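Local coordinates for protein enolase-phosphatase E1 (Saccharomyces cerevisiae, PDB 2G80) that probably enolises and then dephosphorylates 2,3-diketo-5-methylthiopentyl-1-phosphate in the methionine salvage pathway, as a magnesium-dependent phosphatase of the HAD-like superfamily, at residues 31-36 against 200-205. Sequence-based numbering, arbitrary orientation.
Sequences YSTYLL and IGAKAS
The ring of Tyr31 meets Ser205 at its edge: the backbone O of Ser205 lies near the ring plane, 3.9 Å from Tyr31 CD1 and equally far from CE1. Also in this plane, at the edge, is the hydroxyl of Tyr34, which hydrogen-bonds to Asp29. Further along the chain, where strand 33-36 begins, the contact turns aliphatic. Thr33 and Ile200 reach toward each other tip to tip, Thr33 CG2 standing 4.0 Å from Ile200 CG2 and 4.1 Å from its CD1. With chi1 at -53°, Thr33 holds its methyl anti to the backbone N and its OG1 beside that N, which directs the two branches to different partners: CG2 goes to Ile200, while OG1 passes 4.1 Å from Ala202 CB and shares a 3.0 Å hydrogen bond with Ser32 OG. Arg139 NH2 ties the two segments together indirectly, bonding both Thr33 OG1 and the backbone O of Ile200, the last residue of helix 190-200. Gly201 follows with positive phi, and the chain then runs past strand 33-36 into strand 207-211, its parallel neighbour in the sheet. This is the helix-to-strand connection of a Rossmann-like HAD core, packed against the start of the central strand, which leads toward the magnesium ligands Asp37 and Glu39. Direct contact between the segments is thus mainly van der Waals, and the buried threonine hydroxyl is satisfied by Ser32 and Arg139.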
ATOM      1  N   TYR A  31      -4.770  17.104  15.837  1.00 54.39           N
ATOM      2  CA  TYR A  31      -4.253  15.766  16.200  1.00 48.87           C
ATOM      3  C   TYR A  31      -2.731  15.717  16.325  1.00 46.13           C
ATOM      4  O   TYR A  31      -2.019  16.400  15.588  1.00 44.74           O
ATOM      5  CB  TYR A  31      -4.742  14.748  15.151  1.00 46.78           C
ATOM      6  CG  TYR A  31      -6.255  14.689  15.053  1.00 39.88           C
ATOM      7  CD1 TYR A  31      -7.003  13.991  16.004  1.00 38.51           C
ATOM      8  CD2 TYR A  31      -6.948  15.386  14.046  1.00 39.56           C
ATOM      9  CE1 TYR A  31      -8.413  13.953  15.949  1.00 38.36           C
ATOM     10  CE2 TYR A  31      -8.366  15.356  13.976  1.00 34.14           C
ATOM     11  CZ  TYR A  31      -9.088  14.640  14.935  1.00 43.02           C
ATOM     12  OH  TYR A  31     -10.474  14.599  14.899  1.00 42.38           O
ATOM     13  N   SER A  32      -2.217  14.924  17.265  1.00 44.09           N
ATOM     14  CA  SER A  32      -0.761  14.738  17.340  1.00 45.34           C
ATOM     15  C   SER A  32      -0.297  13.811  16.198  1.00 44.21           C
ATOM     16  O   SER A  32       0.794  13.985  15.679  1.00 43.34           O
ATOM     17  CB  SER A  32      -0.289  14.180  18.695  1.00 45.26           C
ATOM     18  OG  SER A  32      -0.531  12.789  18.860  1.00 52.55           O
ATOM     19  N   THR A  33      -1.162  12.867  15.800  1.00 42.72           N
ATOM     20  CA  THR A  33      -0.799  11.785  14.904  1.00 39.52           C
ATOM     21  C   THR A  33      -1.874  11.455  13.880  1.00 36.48           C
ATOM     22  O   THR A  33      -3.062  11.586  14.146  1.00 37.02           O
ATOM     23  CB  THR A  33      -0.501  10.553  15.758  1.00 39.85           C
ATOM     24  OG1 THR A  33       0.460  10.911  16.752  1.00 41.01           O
ATOM     25  CG2 THR A  33       0.045   9.375  14.934  1.00 39.19           C
ATOM     26  N   TYR A  34      -1.406  11.038  12.709  1.00 33.71           N
ATOM     27  CA  TYR A  34      -2.206  10.646  11.585  1.00 34.56           C
ATOM     28  C   TYR A  34      -1.801   9.256  11.099  1.00 34.77           C
ATOM     29  O   TYR A  34      -0.605   8.957  10.955  1.00 35.92           O
ATOM     30  CB  TYR A  34      -2.049  11.655  10.452  1.00 32.86           C
ATOM     31  CG  TYR A  34      -2.574  13.028  10.832  1.00 31.05           C
ATOM     32  CD1 TYR A  34      -1.729  13.979  11.422  1.00 28.30           C
ATOM     33  CD2 TYR A  34      -3.940  13.349  10.666  1.00 30.28           C
ATOM     34  CE1 TYR A  34      -2.220  15.252  11.827  1.00 35.28           C
ATOM     35  CE2 TYR A  34      -4.440  14.618  11.032  1.00 30.90           C
ATOM     36  CZ  TYR A  34      -3.579  15.565  11.600  1.00 32.50           C
ATOM     37  OH  TYR A  34      -4.074  16.797  11.935  1.00 33.19           O
ATOM     38  N   LEU A  35      -2.817   8.432  10.865  1.00 31.65           N
ATOM     39  CA  LEU A  35      -2.688   7.081  10.384  1.00 32.17           C
ATOM     40  C   LEU A  35      -3.387   7.071   9.029  1.00 30.72           C
ATOM     41  O   LEU A  35      -4.559   7.458   8.907  1.00 31.20           O
ATOM     42  CB  LEU A  35      -3.359   6.108  11.351  1.00 31.12           C
ATOM     43  CG  LEU A  35      -3.246   4.621  11.028  1.00 31.09           C
ATOM     44  CD1 LEU A  35      -1.765   4.169  11.127  1.00 35.29           C
ATOM     45  CD2 LEU A  35      -4.123   3.816  11.984  1.00 33.05           C
ATOM     46  N   LEU A  36      -2.685   6.618   8.010  1.00 29.34           N
ATOM     47  CA  LEU A  36      -3.232   6.663   6.648  1.00 29.95           C
ATOM     48  C   LEU A  36      -3.296   5.315   5.990  1.00 31.06           C
ATOM     49  O   LEU A  36      -2.325   4.568   6.001  1.00 34.48           O
ATOM     50  CB  LEU A  36      -2.380   7.573   5.767  1.00 29.94           C
ATOM     51  CG  LEU A  36      -2.139   9.013   6.228  1.00 34.67           C
ATOM     52  CD1 LEU A  36      -1.207   9.709   5.211  1.00 41.38           C
ATOM     53  CD2 LEU A  36      -3.413   9.767   6.350  1.00 39.04           C
ATOM     54  N   ILE A 200       2.660   3.161  18.251  1.00 42.55           N
ATOM     55  CA  ILE A 200       2.677   4.620  18.030  1.00 45.47           C
ATOM     56  C   ILE A 200       3.029   5.364  19.352  1.00 46.38           C
ATOM     57  O   ILE A 200       3.815   6.304  19.336  1.00 46.59           O
ATOM     58  CB  ILE A 200       1.314   5.107  17.368  1.00 44.62           C
ATOM     59  CG1 ILE A 200       1.353   4.843  15.859  1.00 45.04           C
ATOM     60  CG2 ILE A 200       1.025   6.585  17.566  1.00 52.26           C
ATOM     61  CD1 ILE A 200       0.067   5.300  15.121  1.00 49.21           C
ATOM     62  N   GLY A 201       2.473   4.926  20.481  1.00 47.43           N
ATOM     63  CA  GLY A 201       2.658   5.617  21.748  1.00 48.69           C
ATOM     64  C   GLY A 201       1.928   6.943  21.611  1.00 49.55           C
ATOM     65  O   GLY A 201       2.553   8.014  21.485  1.00 53.68           O
ATOM     66  N   ALA A 202       0.614   6.851  21.486  1.00 47.17           N
ATOM     67  CA  ALA A 202      -0.246   8.034  21.400  1.00 46.22           C
ATOM     68  C   ALA A 202      -1.596   7.687  21.978  1.00 45.54           C
ATOM     69  O   ALA A 202      -2.037   6.540  21.873  1.00 47.36           O
ATOM     70  CB  ALA A 202      -0.383   8.513  19.968  1.00 45.01           C
ATOM     71  N   LYS A 203      -2.229   8.663  22.623  1.00 45.74           N
ATOM     72  CA  LYS A 203      -3.578   8.491  23.164  1.00 45.19           C
ATOM     73  C   LYS A 203      -4.473   8.383  21.940  1.00 41.23           C
ATOM     74  O   LYS A 203      -4.276   9.143  21.000  1.00 38.03           O
ATOM     75  CB  LYS A 203      -4.024   9.705  24.003  1.00 45.17           C
ATOM     76  CG  LYS A 203      -3.237   9.926  25.282  1.00 48.68           C
ATOM     77  N   ALA A 204      -5.403   7.423  21.941  1.00 37.34           N
ATOM     78  CA  ALA A 204      -6.356   7.222  20.825  1.00 38.34           C
ATOM     79  C   ALA A 204      -7.033   8.515  20.344  1.00 38.33           C
ATOM     80  O   ALA A 204      -7.133   8.748  19.142  1.00 38.99           O
ATOM     81  CB  ALA A 204      -7.403   6.222  21.190  1.00 36.88           C
ATOM     82  N   SER A 205      -7.440   9.353  21.291  1.00 37.79           N
ATOM     83  CA  SER A 205      -8.080  10.661  21.005  1.00 40.34           C
ATOM     84  C   SER A 205      -7.186  11.627  20.203  1.00 37.93           C
ATOM     85  O   SER A 205      -7.708  12.460  19.487  1.00 39.41           O
ATOM     86  CB  SER A 205      -8.543  11.328  22.311  1.00 39.96           C
ATOM     87  OG  SER A 205      -7.449  11.420  23.206  1.00 37.23           O
TER